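Local coordinates for fatty acid synthase 1, isoform A (Drosophila melanogaster, PDB 6FN6), which probably builds long-chain saturated fatty acids from acetyl-CoA and malonyl-CoA with NADPH, this piece carrying the dehydratase, enoylreductase and ketoreductase steps, at residues V289-Q292 with V293-N297; V339-N343 with N344-T348; K389-E392 with N393-S397; T412-K415 with T416-L420. One frame throughout, in Å; residues are numbered along the deposited sequence.

Interaction 1: V289-Q292 with V293-N297; sequences VAIQ and VIIEN
Ile291 and Ile295 meet one helical turn apart, CG2 of Ile291 lying 3.6 Å from CD1 of Ile295. The reach belongs to Ile295: its CG1 stands anti to the carbonyl carbon (chi1 -67°), which sends the long branch back toward the preceding turn, over the carbonyl of Ile291. Ile294 is built in the same way, and its CD1 comes to 4.2 Å from CD1 of Ile291, so that Ile291 meets one isoleucine with each of its two branches. Underneath runs ordinary alpha-helical bonding; its shortest link here, Ile295 N to Ile291 O at 2.8 Å, is nearly straight at 169°. Val289 and Val293 pack more thinly, 4.4 Å between CG1 of the first and CG2 of the second. The face carrying Val289, Ile291, Val293 and Ile294 is aliphatic and buried. Toward solvent the contact opens at Ile295 and Glu296, both partly exposed. Gln292 is polar but buried, and Arg554 ties it to Glu296, its NE bonded to Gln292 OE1 and its NH1 in a salt bridge with Glu296 OE2, while Gln292 NE2 turns to Asp288 and to the backbone of His555. At the C-terminal end Asn297 leaves helical geometry but bends its amide back, ND2 giving a 2.9 Å bond to Val293 O. The helix belongs to what the strand order suggests is the pseudo-methyltransferase fold of animal-type synthases: Ile291 and Ile294 press on strand 402-409, Ile291 also meets helix 320-329, and Val293 and Ile294 rest against Leu442 of strand 438-445.

Interaction 2: V339-N343 with N344-T348; sequences VVTSN and NNEET
Thr341 OG1 gives a hydrogen bond of 2.7 Å to Asn345 OD1, the bond that ties the end of strand 334-341 to the start of helix 346-353. The hydroxyl comes almost straight on to the amide oxygen, with a C=O...O angle of 164°. Asn345 can present that oxygen because its CG sits between the backbone N and the carbonyl carbon (chi1 58°), which folds the amide back over the turn. On the threonine side, OG1 also takes a weak bond from Asn343 N at 3.4 Å, so the same hydroxyl donates to Asn345 and weakly accepts from Asn343. Beside it, Thr341 CG2 lies 4.2 Å from Glu346 OE2. That carboxylate has its main partner in Ser362 OG, on the next strand, and Asn344 ND2 adds only a weak bond to the same oxygen. Farther out, Asn311 OD1 holds the backbone N of Ser342, fixing the turn against the segment that follows strand 303-309. Asn345 occupies the N-cap position of the helix, yet its side chain makes no capping bond. Its amide oxygen OD1 is taken by the threonine hydroxyl instead, so this beta-alpha connection is closed by a neutral hydroxyl-amide pair.

Interaction 3: K389-E392 with N393-S397; sequences KTLE and NSIAS
Ile395 lays its CD1 over the side chain of Leu391, 3.8 Å from CG and 3.9 Å from CD1 of the leucine. Its CG1 is anti to the carbonyl carbon (chi1 -65°) and points the long branch toward the previous turn, so the two chains overlap obliquely as an i, i+4 apolar pair. A different kind of contact holds the next face round. Ser394 OG gives a hydrogen bond of 2.7 Å to Thr390 O, while Ser394 N reaches the same oxygen at 3.3 Å; the two donors approach from opposite faces of the carbonyl plane. The serine side chain therefore lies back along the helix and reinforces a rather long main-chain bond with a shorter one, which satisfies the hydroxyl of a buried residue within its own helix. Asn393 is held from both ends: its backbone N bonds to Lys389 O at 3.2 Å with a nearly straight N-H (166°), and its side-chain ND2 is spent outside the helix on Val365 O. Lys389 extends away on the exposed side, and Glu392 OE2 makes a weak bond to Thr388 OG1. The short helix 389-395 lies between two connections of the fold. Phe424, just beyond helix 410-423, packs against Leu391, Glu392 and Ile395, while Thr390 touches Val365 on the loop after strand 359-362. Further along the chain, Ser397 pairs through its backbone with Cys374, at the start of strand 374-380.

Interaction 4: T412-K415 with T416-L420; sequences TYTK and TGRAL
Thr412 O is gripped by three donors: Thr416 N at 3.1 Å, Gly417 N at 3.1 Å and the hydroxyl Thr416 OG1 at 3.2 Å. Thr416 N supplies the usual i+4 bond, nearly in line with the carbonyl (C=O...N 163°). Gly417 N comes from five residues on, the mark of the wider pi-type turn at this point of the helix, and Arg418 N repeats the i+5 spacing with a weak bond to Tyr413 O. Thr416 can add its hydroxyl because OG1 sits between its own N and carbonyl carbon (chi1 51°), turned back to the preceding turn. On the other flank Arg418 lies across Tyr413 at about a right angle. Its CG makes an off-centre CH-pi contact, 4.1 Å from the centroid of the Tyr413 ring, and farther along, Tyr413 CE2 sits 3.5 Å above one face of the guanidinium of Arg418, toward its rim. The two planes are 59° apart, far from a flat stack. Thr414 CG2 closes on the guanidinium at its edge, 4.0 Å from Arg418 NH1. The polar ends share one acid: Glu431 receives Tyr413 OH on one oxygen and forms a salt bridge to Arg418 NH2 with the other, which fixes ring and guanidinium relative to each other. This sets the helix against two antiparallel neighbours in the sheet, with Glu431 on strand 426-433 and the Tyr413 ring touching Val439 and Val441 of strand 438-445, while Leu383, in the loop after strand 374-380, meets Tyr413 and Leu420.

How the interactions relate
All four contacts belong to one mixed sheet and its helices. Interaction 1 is the buried one, an aliphatic face with polar groups kept to its flank; interaction 2 is a surface turn resting on side-chain polar bonds; interactions 3 and 4 are partly buried. Only 3 and 4 touch: Leu391 CD2 packs 4.0 Å from Leu420 CG, bringing helices 389-395 and 410-423 together. Interactions 1 and 3 both have an isoleucine reaching back one turn to an apolar side chain, whereas 3 and 4 share hydroxyls doubling up on backbone carbonyls. Interactions 1 and 4 both lean on strand 438-445, their centres about 24 Å apart, and in each a charged side chain pairs with a residue beyond its segments.

Interaction 1: V289-Q292 with V293-N297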
ATOM      1  N   VAL A 289     -34.116  54.084 -27.142  1.00 32.68           N
ATOM      2  CA  VAL A 289     -33.706  55.280 -27.862  1.00 32.09           C
ATOM      3  C   VAL A 289     -34.273  56.512 -27.168  1.00 32.87           C
ATOM      4  O   VAL A 289     -33.593  57.529 -27.034  1.00 32.21           O
ATOM      5  CB  VAL A 289     -34.152  55.227 -29.336  1.00 32.32           C
ATOM      6  CG1 VAL A 289     -33.916  56.571 -30.016  1.00 32.30           C
ATOM      7  CG2 VAL A 289     -33.422  54.125 -30.077  1.00 32.15           C
ATOM      8  N   ALA A 290     -35.521  56.414 -26.725  1.00 47.85           N
ATOM      9  CA  ALA A 290     -36.204  57.549 -26.116  1.00 48.87           C
ATOM     10  C   ALA A 290     -35.485  58.015 -24.857  1.00 45.87           C
ATOM     11  O   ALA A 290     -35.206  59.202 -24.695  1.00 49.08           O
ATOM     12  CB  ALA A 290     -37.642  57.184 -25.796  1.00 49.21           C
ATOM     13  N   ILE A 291     -35.188  57.077 -23.965  1.00 35.89           N
ATOM     14  CA  ILE A 291     -34.527  57.404 -22.708  1.00 35.11           C
ATOM     15  C   ILE A 291     -33.137  57.964 -22.989  1.00 34.63           C
ATOM     16  O   ILE A 291     -32.670  58.870 -22.300  1.00 34.93           O
ATOM     17  CB  ILE A 291     -34.463  56.175 -21.781  1.00 33.59           C
ATOM     18  CG1 ILE A 291     -35.871  55.756 -21.345  1.00 34.45           C
ATOM     19  CG2 ILE A 291     -33.581  56.450 -20.562  1.00 33.69           C
ATOM     20  CD1 ILE A 291     -36.599  56.771 -20.482  1.00 35.28           C
ATOM     21  N   GLN A 292     -32.478  57.420 -24.005  1.00 41.03           N
ATOM     22  CA  GLN A 292     -31.156  57.898 -24.389  1.00 41.98           C
ATOM     23  C   GLN A 292     -31.183  59.378 -24.752  1.00 41.82           C
ATOM     24  O   GLN A 292     -30.313  60.140 -24.332  1.00 43.39           O
ATOM     25  CB  GLN A 292     -30.609  57.085 -25.560  1.00 39.37           C
ATOM     26  CG  GLN A 292     -29.951  55.789 -25.141  1.00 35.16           C
ATOM     27  CD  GLN A 292     -29.408  55.010 -26.317  1.00 38.37           C
ATOM     28  OE1 GLN A 292     -28.761  55.571 -27.200  1.00 40.80           O
ATOM     29  NE2 GLN A 292     -29.675  53.709 -26.340  1.00 40.94           N
ATOM     30  N   VAL A 293     -32.177  59.777 -25.538  1.00 40.15           N
ATOM     31  CA  VAL A 293     -32.312  61.167 -25.955  1.00 39.95           C
ATOM     32  C   VAL A 293     -32.554  62.054 -24.735  1.00 40.91           C
ATOM     33  O   VAL A 293     -32.025  63.162 -24.650  1.00 41.92           O
ATOM     34  CB  VAL A 293     -33.439  61.326 -26.993  1.00 42.16           C
ATOM     35  CG1 VAL A 293     -33.684  62.805 -27.313  1.00 42.96           C
ATOM     36  CG2 VAL A 293     -33.101  60.553 -28.259  1.00 40.10           C
ATOM     37  N   ILE A 294     -33.359  61.562 -23.796  1.00 35.85           N
ATOM     38  CA  ILE A 294     -33.683  62.317 -22.592  1.00 35.35           C
ATOM     39  C   ILE A 294     -32.429  62.506 -21.744  1.00 34.35           C
ATOM     40  O   ILE A 294     -32.144  63.611 -21.286  1.00 34.94           O
ATOM     41  CB  ILE A 294     -34.796  61.621 -21.785  1.00 34.84           C
ATOM     42  CG1 ILE A 294     -36.080  61.551 -22.609  1.00 35.09           C
ATOM     43  CG2 ILE A 294     -35.057  62.355 -20.475  1.00 35.80           C
ATOM     44  CD1 ILE A 294     -37.122  60.613 -22.043  1.00 38.10           C
ATOM     45  N   ILE A 295     -31.687  61.425 -21.530  1.00 33.80           N
ATOM     46  CA  ILE A 295     -30.453  61.490 -20.758  1.00 35.64           C
ATOM     47  C   ILE A 295     -29.503  62.465 -21.440  1.00 38.22           C
ATOM     48  O   ILE A 295     -28.893  63.316 -20.793  1.00 39.21           O
ATOM     49  CB  ILE A 295     -29.811  60.085 -20.596  1.00 36.58           C
ATOM     50  CG1 ILE A 295     -30.699  59.199 -19.721  1.00 35.68           C
ATOM     51  CG2 ILE A 295     -28.410  60.188 -19.992  1.00 33.12           C
ATOM     52  CD1 ILE A 295     -30.301  57.735 -19.707  1.00 33.08           C
ATOM     53  N   GLU A 296     -29.389  62.330 -22.756  1.00 37.08           N
ATOM     54  CA  GLU A 296     -28.512  63.178 -23.554  1.00 39.73           C
ATOM     55  C   GLU A 296     -28.852  64.658 -23.380  1.00 43.19           C
ATOM     56  O   GLU A 296     -27.977  65.515 -23.484  1.00 46.01           O
ATOM     57  CB  GLU A 296     -28.605  62.776 -25.029  1.00 40.66           C
ATOM     58  CG  GLU A 296     -27.490  63.317 -25.910  1.00 39.88           C
ATOM     59  CD  GLU A 296     -27.457  62.653 -27.278  1.00 38.65           C
ATOM     60  OE1 GLU A 296     -26.392  62.115 -27.658  1.00 36.53           O
ATOM     61  OE2 GLU A 296     -28.490  62.683 -27.983  1.00 39.28           O
ATOM     62  N   ASN A 297     -30.123  64.950 -23.113  1.00 50.20           N
ATOM     63  CA  ASN A 297     -30.595  66.330 -23.026  1.00 53.95           C
ATOM     64  C   ASN A 297     -31.086  66.698 -21.628  1.00 61.88           C
ATOM     65  O   ASN A 297     -32.059  67.437 -21.478  1.00 64.66           O
ATOM     66  CB  ASN A 297     -31.717  66.564 -24.042  1.00 50.88           C
ATOM     67  CG  ASN A 297     -31.211  66.596 -25.470  1.00 49.30           C
ATOM     68  OD1 ASN A 297     -30.666  67.603 -25.922  1.00 51.08           O
ATOM     69  ND2 ASN A 297     -31.382  65.488 -26.185  1.00 48.67           N
TER

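Interaction 2: V339-N343 with N344-T348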
ATOM      1  N   VAL A 339     -44.910  54.229 -10.708  1.00 76.64           N
ATOM      2  CA  VAL A 339     -46.091  53.879 -11.481  1.00 76.26           C
ATOM      3  C   VAL A 339     -47.291  54.570 -10.855  1.00 81.07           C
ATOM      4  O   VAL A 339     -47.610  54.354  -9.686  1.00 82.94           O
ATOM      5  CB  VAL A 339     -46.297  52.356 -11.549  1.00 77.89           C
ATOM      6  CG1 VAL A 339     -47.512  52.015 -12.405  1.00 78.19           C
ATOM      7  CG2 VAL A 339     -45.051  51.674 -12.093  1.00 75.11           C
ATOM      8  N   VAL A 340     -47.955  55.404 -11.648  1.00 77.82           N
ATOM      9  CA  VAL A 340     -49.101  56.166 -11.180  1.00 83.21           C
ATOM     10  C   VAL A 340     -50.379  55.427 -11.544  1.00 88.75           C
ATOM     11  O   VAL A 340     -50.544  54.975 -12.676  1.00 88.89           O
ATOM     12  CB  VAL A 340     -49.106  57.588 -11.761  1.00 80.65           C
ATOM     13  CG1 VAL A 340     -50.173  58.430 -11.081  1.00 81.56           C
ATOM     14  CG2 VAL A 340     -47.735  58.233 -11.614  1.00 78.77           C
ATOM     15  N   THR A 341     -51.282  55.308 -10.577  1.00 80.83           N
ATOM     16  CA  THR A 341     -52.537  54.596 -10.787  1.00 85.37           C
ATOM     17  C   THR A 341     -53.710  55.429 -10.291  1.00 87.54           C
ATOM     18  O   THR A 341     -53.675  55.985  -9.193  1.00 86.10           O
ATOM     19  CB  THR A 341     -52.541  53.229 -10.073  1.00 90.09           C
ATOM     20  OG1 THR A 341     -53.788  52.567 -10.315  1.00 94.12           O
ATOM     21  CG2 THR A 341     -52.336  53.394  -8.567  1.00 92.06           C
ATOM     22  N   SER A 342     -54.747  55.515 -11.118  1.00125.42           N
ATOM     23  CA  SER A 342     -55.952  56.247 -10.766  1.00126.41           C
ATOM     24  C   SER A 342     -57.044  55.297 -10.287  1.00126.68           C
ATOM     25  O   SER A 342     -58.062  55.734  -9.751  1.00127.76           O
ATOM     26  CB  SER A 342     -56.450  57.056 -11.966  1.00124.46           C
ATOM     27  OG  SER A 342     -57.582  57.835 -11.625  1.00126.17           O
ATOM     28  N   ASN A 343     -56.831  53.999 -10.483  1.00100.13           N
ATOM     29  CA  ASN A 343     -57.858  53.014 -10.170  1.00104.97           C
ATOM     30  C   ASN A 343     -57.636  52.412  -8.782  1.00106.83           C
ATOM     31  O   ASN A 343     -58.210  51.374  -8.451  1.00103.62           O
ATOM     32  CB  ASN A 343     -57.876  51.910 -11.229  1.00109.21           C
ATOM     33  CG  ASN A 343     -58.102  52.450 -12.631  1.00114.69           C
ATOM     34  OD1 ASN A 343     -57.385  52.094 -13.568  1.00115.60           O
ATOM     35  ND2 ASN A 343     -59.095  53.320 -12.780  1.00117.22           N
ATOM     36  N   ASN A 344     -56.804  53.074  -7.982  1.00130.66           N
ATOM     37  CA  ASN A 344     -56.587  52.703  -6.583  1.00138.44           C
ATOM     38  C   ASN A 344     -56.433  51.195  -6.375  1.00136.94           C
ATOM     39  O   ASN A 344     -57.025  50.622  -5.458  1.00139.82           O
ATOM     40  CB  ASN A 344     -57.733  53.240  -5.724  1.00144.85           C
ATOM     41  CG  ASN A 344     -57.841  54.754  -5.788  1.00146.51           C
ATOM     42  OD1 ASN A 344     -58.887  55.300  -6.137  1.00149.03           O
ATOM     43  ND2 ASN A 344     -56.747  55.439  -5.464  1.00145.59           N
ATOM     44  N   ASN A 345     -55.638  50.564  -7.233  1.00109.31           N
ATOM     45  CA  ASN A 345     -55.320  49.143  -7.112  1.00112.27           C
ATOM     46  C   ASN A 345     -53.842  48.980  -6.766  1.00112.43           C
ATOM     47  O   ASN A 345     -53.138  48.161  -7.356  1.00110.67           O
ATOM     48  CB  ASN A 345     -55.652  48.397  -8.405  1.00114.54           C
ATOM     49  CG  ASN A 345     -54.922  48.958  -9.608  1.00116.06           C
ATOM     50  OD1 ASN A 345     -54.492  50.110  -9.608  1.00117.45           O
ATOM     51  ND2 ASN A 345     -54.771  48.136 -10.642  1.00118.99           N
ATOM     52  N   GLU A 346     -53.385  49.779  -5.808  1.00139.81           N
ATOM     53  CA  GLU A 346     -51.976  49.831  -5.431  1.00133.92           C
ATOM     54  C   GLU A 346     -51.395  48.466  -5.066  1.00128.49           C
ATOM     55  O   GLU A 346     -50.355  48.075  -5.596  1.00120.66           O
ATOM     56  CB  GLU A 346     -51.785  50.783  -4.248  1.00142.48           C
ATOM     57  CG  GLU A 346     -52.096  52.239  -4.553  1.00146.45           C
ATOM     58  CD  GLU A 346     -53.568  52.581  -4.390  1.00152.59           C
ATOM     59  OE1 GLU A 346     -54.337  51.717  -3.916  1.00156.42           O
ATOM     60  OE2 GLU A 346     -53.955  53.715  -4.739  1.00154.15           O
ATOM     61  N   GLU A 347     -52.055  47.746  -4.163  1.00132.26           N
ATOM     62  CA  GLU A 347     -51.553  46.447  -3.719  1.00131.17           C
ATOM     63  C   GLU A 347     -51.299  45.511  -4.898  1.00122.61           C
ATOM     64  O   GLU A 347     -50.304  44.786  -4.921  1.00121.08           O
ATOM     65  CB  GLU A 347     -52.531  45.790  -2.739  1.00137.49           C
ATOM     66  CG  GLU A 347     -52.340  46.206  -1.284  1.00140.97           C
ATOM     67  CD  GLU A 347     -52.963  47.551  -0.960  1.00143.21           C
ATOM     68  OE1 GLU A 347     -53.883  47.979  -1.689  1.00143.52           O
ATOM     69  OE2 GLU A 347     -52.532  48.181   0.029  1.00144.20           O
ATOM     70  N   THR A 348     -52.198  45.530  -5.876  1.00 85.35           N
ATOM     71  CA  THR A 348     -52.061  44.684  -7.058  1.00 88.99           C
ATOM     72  C   THR A 348     -50.835  45.075  -7.883  1.00 80.95           C
ATOM     73  O   THR A 348     -50.042  44.220  -8.278  1.00 79.95           O
ATOM     74  CB  THR A 348     -53.318  44.766  -7.951  1.00100.19           C
ATOM     75  OG1 THR A 348     -54.478  44.414  -7.185  1.00104.83           O
ATOM     76  CG2 THR A 348     -53.202  43.827  -9.148  1.00105.46           C
TER

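Interaction 3: K389-E392 with N393-S397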
ATOM      1  N   LYS A 389     -57.519  66.467 -20.244  1.00 91.22           N
ATOM      2  CA  LYS A 389     -57.115  66.619 -18.853  1.00 83.18           C
ATOM      3  C   LYS A 389     -55.947  65.699 -18.499  1.00 81.08           C
ATOM      4  O   LYS A 389     -55.064  66.077 -17.729  1.00 81.19           O
ATOM      5  CB  LYS A 389     -58.311  66.360 -17.935  1.00 86.15           C
ATOM      6  CG  LYS A 389     -59.265  67.546 -17.859  1.00 89.47           C
ATOM      7  CD  LYS A 389     -60.602  67.179 -17.237  1.00 93.45           C
ATOM      8  CE  LYS A 389     -61.514  68.395 -17.159  1.00 96.41           C
ATOM      9  NZ  LYS A 389     -62.876  68.058 -16.664  1.00 98.84           N
ATOM     10  N   THR A 390     -55.945  64.492 -19.059  1.00 83.42           N
ATOM     11  CA  THR A 390     -54.849  63.554 -18.840  1.00 78.97           C
ATOM     12  C   THR A 390     -53.541  64.170 -19.332  1.00 73.66           C
ATOM     13  O   THR A 390     -52.528  64.148 -18.634  1.00 72.66           O
ATOM     14  CB  THR A 390     -55.095  62.211 -19.560  1.00 74.99           C
ATOM     15  OG1 THR A 390     -56.347  61.659 -19.135  1.00 78.28           O
ATOM     16  CG2 THR A 390     -53.984  61.219 -19.253  1.00 71.26           C
ATOM     17  N   LEU A 391     -53.577  64.721 -20.541  1.00 71.05           N
ATOM     18  CA  LEU A 391     -52.415  65.383 -21.122  1.00 66.19           C
ATOM     19  C   LEU A 391     -51.989  66.594 -20.299  1.00 67.16           C
ATOM     20  O   LEU A 391     -50.808  66.763 -19.997  1.00 65.82           O
ATOM     21  CB  LEU A 391     -52.718  65.814 -22.559  1.00 63.14           C
ATOM     22  CG  LEU A 391     -51.646  66.643 -23.271  1.00 60.34           C
ATOM     23  CD1 LEU A 391     -50.351  65.864 -23.394  1.00 58.78           C
ATOM     24  CD2 LEU A 391     -52.139  67.088 -24.642  1.00 59.96           C
ATOM     25  N   GLU A 392     -52.959  67.433 -19.946  1.00 71.65           N
ATOM     26  CA  GLU A 392     -52.686  68.670 -19.220  1.00 75.77           C
ATOM     27  C   GLU A 392     -51.866  68.429 -17.956  1.00 73.18           C
ATOM     28  O   GLU A 392     -50.851  69.088 -17.732  1.00 70.47           O
ATOM     29  CB  GLU A 392     -53.998  69.371 -18.857  1.00 80.75           C
ATOM     30  CG  GLU A 392     -54.440  70.408 -19.875  1.00 83.13           C
ATOM     31  CD  GLU A 392     -55.805  70.987 -19.565  1.00 86.75           C
ATOM     32  OE1 GLU A 392     -56.249  70.875 -18.403  1.00 88.85           O
ATOM     33  OE2 GLU A 392     -56.431  71.561 -20.479  1.00 88.50           O
ATOM     34  N   ASN A 393     -52.304  67.478 -17.139  1.00 71.39           N
ATOM     35  CA  ASN A 393     -51.657  67.226 -15.856  1.00 74.09           C
ATOM     36  C   ASN A 393     -50.330  66.507 -16.049  1.00 67.66           C
ATOM     37  O   ASN A 393     -49.468  66.539 -15.173  1.00 65.69           O
ATOM     38  CB  ASN A 393     -52.578  66.416 -14.945  1.00 82.53           C
ATOM     39  CG  ASN A 393     -53.792  67.208 -14.499  1.00 90.70           C
ATOM     40  OD1 ASN A 393     -53.675  68.361 -14.084  1.00 91.57           O
ATOM     41  ND2 ASN A 393     -54.966  66.595 -14.589  1.00 94.68           N
ATOM     42  N   SER A 394     -50.163  65.869 -17.201  1.00 65.78           N
ATOM     43  CA  SER A 394     -48.888  65.257 -17.545  1.00 62.54           C
ATOM     44  C   SER A 394     -47.874  66.357 -17.849  1.00 62.62           C
ATOM     45  O   SER A 394     -46.698  66.243 -17.509  1.00 61.13           O
ATOM     46  CB  SER A 394     -49.037  64.319 -18.745  1.00 58.00           C
ATOM     47  OG  SER A 394     -49.977  63.293 -18.482  1.00 55.76           O
ATOM     48  N   ILE A 395     -48.347  67.426 -18.480  1.00 61.16           N
ATOM     49  CA  ILE A 395     -47.498  68.556 -18.833  1.00 58.73           C
ATOM     50  C   ILE A 395     -47.095  69.314 -17.572  1.00 62.16           C
ATOM     51  O   ILE A 395     -45.972  69.804 -17.462  1.00 62.81           O
ATOM     52  CB  ILE A 395     -48.213  69.485 -19.832  1.00 54.86           C
ATOM     53  CG1 ILE A 395     -48.456  68.752 -21.154  1.00 51.63           C
ATOM     54  CG2 ILE A 395     -47.398  70.759 -20.069  1.00 51.08           C
ATOM     55  CD1 ILE A 395     -49.444  69.444 -22.068  1.00 50.44           C
ATOM     56  N   ALA A 396     -48.025  69.420 -16.630  1.00 70.00           N
ATOM     57  CA  ALA A 396     -47.768  70.102 -15.367  1.00 70.63           C
ATOM     58  C   ALA A 396     -46.824  69.300 -14.477  1.00 68.28           C
ATOM     59  O   ALA A 396     -46.287  69.824 -13.501  1.00 65.70           O
ATOM     60  CB  ALA A 396     -49.076  70.370 -14.640  1.00 76.28           C
ATOM     61  N   SER A 397     -46.624  68.029 -14.810  1.00 78.61           N
ATOM     62  CA  SER A 397     -45.838  67.136 -13.964  1.00 76.07           C
ATOM     63  C   SER A 397     -44.351  67.142 -14.311  1.00 75.03           C
ATOM     64  O   SER A 397     -43.519  66.780 -13.480  1.00 80.34           O
ATOM     65  CB  SER A 397     -46.379  65.710 -14.059  1.00 78.29           C
ATOM     66  OG  SER A 397     -47.757  65.665 -13.733  1.00 82.16           O
TER

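Interaction 4: T412-K415 with T416-L420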
ATOM      1  N   THR A 412     -54.974  57.515 -35.257  1.00 55.88           N
ATOM      2  CA  THR A 412     -55.440  58.580 -34.375  1.00 58.10           C
ATOM      3  C   THR A 412     -54.390  59.675 -34.226  1.00 53.38           C
ATOM      4  O   THR A 412     -54.708  60.862 -34.301  1.00 53.85           O
ATOM      5  CB  THR A 412     -55.802  58.045 -32.976  1.00 59.88           C
ATOM      6  OG1 THR A 412     -54.661  57.402 -32.393  1.00 60.46           O
ATOM      7  CG2 THR A 412     -56.955  57.060 -33.063  1.00 62.00           C
ATOM      8  N   TYR A 413     -53.142  59.275 -34.012  1.00 49.59           N
ATOM      9  CA  TYR A 413     -52.068  60.237 -33.806  1.00 50.26           C
ATOM     10  C   TYR A 413     -51.960  61.198 -34.988  1.00 54.43           C
ATOM     11  O   TYR A 413     -51.613  62.370 -34.823  1.00 51.27           O
ATOM     12  CB  TYR A 413     -50.732  59.524 -33.594  1.00 45.74           C
ATOM     13  CG  TYR A 413     -49.561  60.476 -33.533  1.00 43.15           C
ATOM     14  CD1 TYR A 413     -49.439  61.386 -32.492  1.00 44.03           C
ATOM     15  CD2 TYR A 413     -48.589  60.478 -34.523  1.00 42.62           C
ATOM     16  CE1 TYR A 413     -48.376  62.267 -32.433  1.00 43.75           C
ATOM     17  CE2 TYR A 413     -47.522  61.356 -34.473  1.00 42.87           C
ATOM     18  CZ  TYR A 413     -47.421  62.248 -33.426  1.00 43.06           C
ATOM     19  OH  TYR A 413     -46.362  63.122 -33.371  1.00 41.72           O
ATOM     20  N   THR A 414     -52.253  60.693 -36.181  1.00 72.67           N
ATOM     21  CA  THR A 414     -52.138  61.484 -37.401  1.00 72.90           C
ATOM     22  C   THR A 414     -53.275  62.497 -37.550  1.00 73.26           C
ATOM     23  O   THR A 414     -53.032  63.671 -37.828  1.00 73.43           O
ATOM     24  CB  THR A 414     -52.107  60.579 -38.647  1.00 74.09           C
ATOM     25  OG1 THR A 414     -51.030  59.643 -38.532  1.00 71.61           O
ATOM     26  CG2 THR A 414     -51.915  61.405 -39.914  1.00 72.12           C
ATOM     27  N   LYS A 415     -54.512  62.044 -37.374  1.00 66.94           N
ATOM     28  CA  LYS A 415     -55.667  62.880 -37.678  1.00 72.76           C
ATOM     29  C   LYS A 415     -55.923  63.940 -36.608  1.00 69.60           C
ATOM     30  O   LYS A 415     -56.448  65.011 -36.911  1.00 74.48           O
ATOM     31  CB  LYS A 415     -56.927  62.023 -37.860  1.00 78.63           C
ATOM     32  CG  LYS A 415     -57.313  61.177 -36.654  1.00 84.25           C
ATOM     33  CD  LYS A 415     -58.520  60.299 -36.970  1.00 88.20           C
ATOM     34  CE  LYS A 415     -58.896  59.391 -35.806  1.00 90.75           C
ATOM     35  NZ  LYS A 415     -59.142  60.146 -34.544  1.00 92.24           N
ATOM     36  N   THR A 416     -55.567  63.643 -35.360  1.00 46.54           N
ATOM     37  CA  THR A 416     -55.791  64.591 -34.270  1.00 50.90           C
ATOM     38  C   THR A 416     -54.612  64.690 -33.300  1.00 47.24           C
ATOM     39  O   THR A 416     -54.483  65.678 -32.577  1.00 47.68           O
ATOM     40  CB  THR A 416     -57.047  64.215 -33.462  1.00 59.41           C
ATOM     41  OG1 THR A 416     -56.977  62.838 -33.073  1.00 62.88           O
ATOM     42  CG2 THR A 416     -58.302  64.441 -34.292  1.00 65.32           C
ATOM     43  N   GLY A 417     -53.758  63.671 -33.286  1.00 61.97           N
ATOM     44  CA  GLY A 417     -52.684  63.594 -32.311  1.00 58.80           C
ATOM     45  C   GLY A 417     -51.680  64.730 -32.356  1.00 54.71           C
ATOM     46  O   GLY A 417     -51.346  65.308 -31.322  1.00 53.98           O
ATOM     47  N   ARG A 418     -51.200  65.056 -33.549  1.00 59.39           N
ATOM     48  CA  ARG A 418     -50.210  66.115 -33.698  1.00 57.95           C
ATOM     49  C   ARG A 418     -50.805  67.479 -33.377  1.00 57.36           C
ATOM     50  O   ARG A 418     -50.165  68.302 -32.723  1.00 56.44           O
ATOM     51  CB  ARG A 418     -49.634  66.122 -35.113  1.00 57.06           C
ATOM     52  CG  ARG A 418     -48.742  64.937 -35.428  1.00 56.18           C
ATOM     53  CD  ARG A 418     -47.985  65.158 -36.725  1.00 56.05           C
ATOM     54  NE  ARG A 418     -47.124  64.026 -37.063  1.00 56.16           N
ATOM     55  CZ  ARG A 418     -47.424  63.079 -37.946  1.00 54.80           C
ATOM     56  NH1 ARG A 418     -48.580  63.098 -38.603  1.00 56.74           N
ATOM     57  NH2 ARG A 418     -46.560  62.100 -38.172  1.00 52.89           N
ATOM     58  N   ALA A 419     -52.032  67.712 -33.831  1.00 55.60           N
ATOM     59  CA  ALA A 419     -52.705  68.979 -33.582  1.00 54.99           C
ATOM     60  C   ALA A 419     -52.838  69.215 -32.085  1.00 55.39           C
ATOM     61  O   ALA A 419     -52.665  70.337 -31.604  1.00 53.40           O
ATOM     62  CB  ALA A 419     -54.074  68.995 -34.247  1.00 55.29           C
ATOM     63  N   LEU A 420     -53.135  68.149 -31.350  1.00 61.48           N
ATOM     64  CA  LEU A 420     -53.321  68.242 -29.910  1.00 63.58           C
ATOM     65  C   LEU A 420     -52.012  68.642 -29.228  1.00 59.32           C
ATOM     66  O   LEU A 420     -52.015  69.450 -28.299  1.00 59.70           O
ATOM     67  CB  LEU A 420     -53.843  66.916 -29.354  1.00 67.33           C
ATOM     68  CG  LEU A 420     -54.378  66.905 -27.919  1.00 70.44           C
ATOM     69  CD1 LEU A 420     -55.495  67.922 -27.730  1.00 70.13           C
ATOM     70  CD2 LEU A 420     -54.871  65.512 -27.555  1.00 71.71           C
TER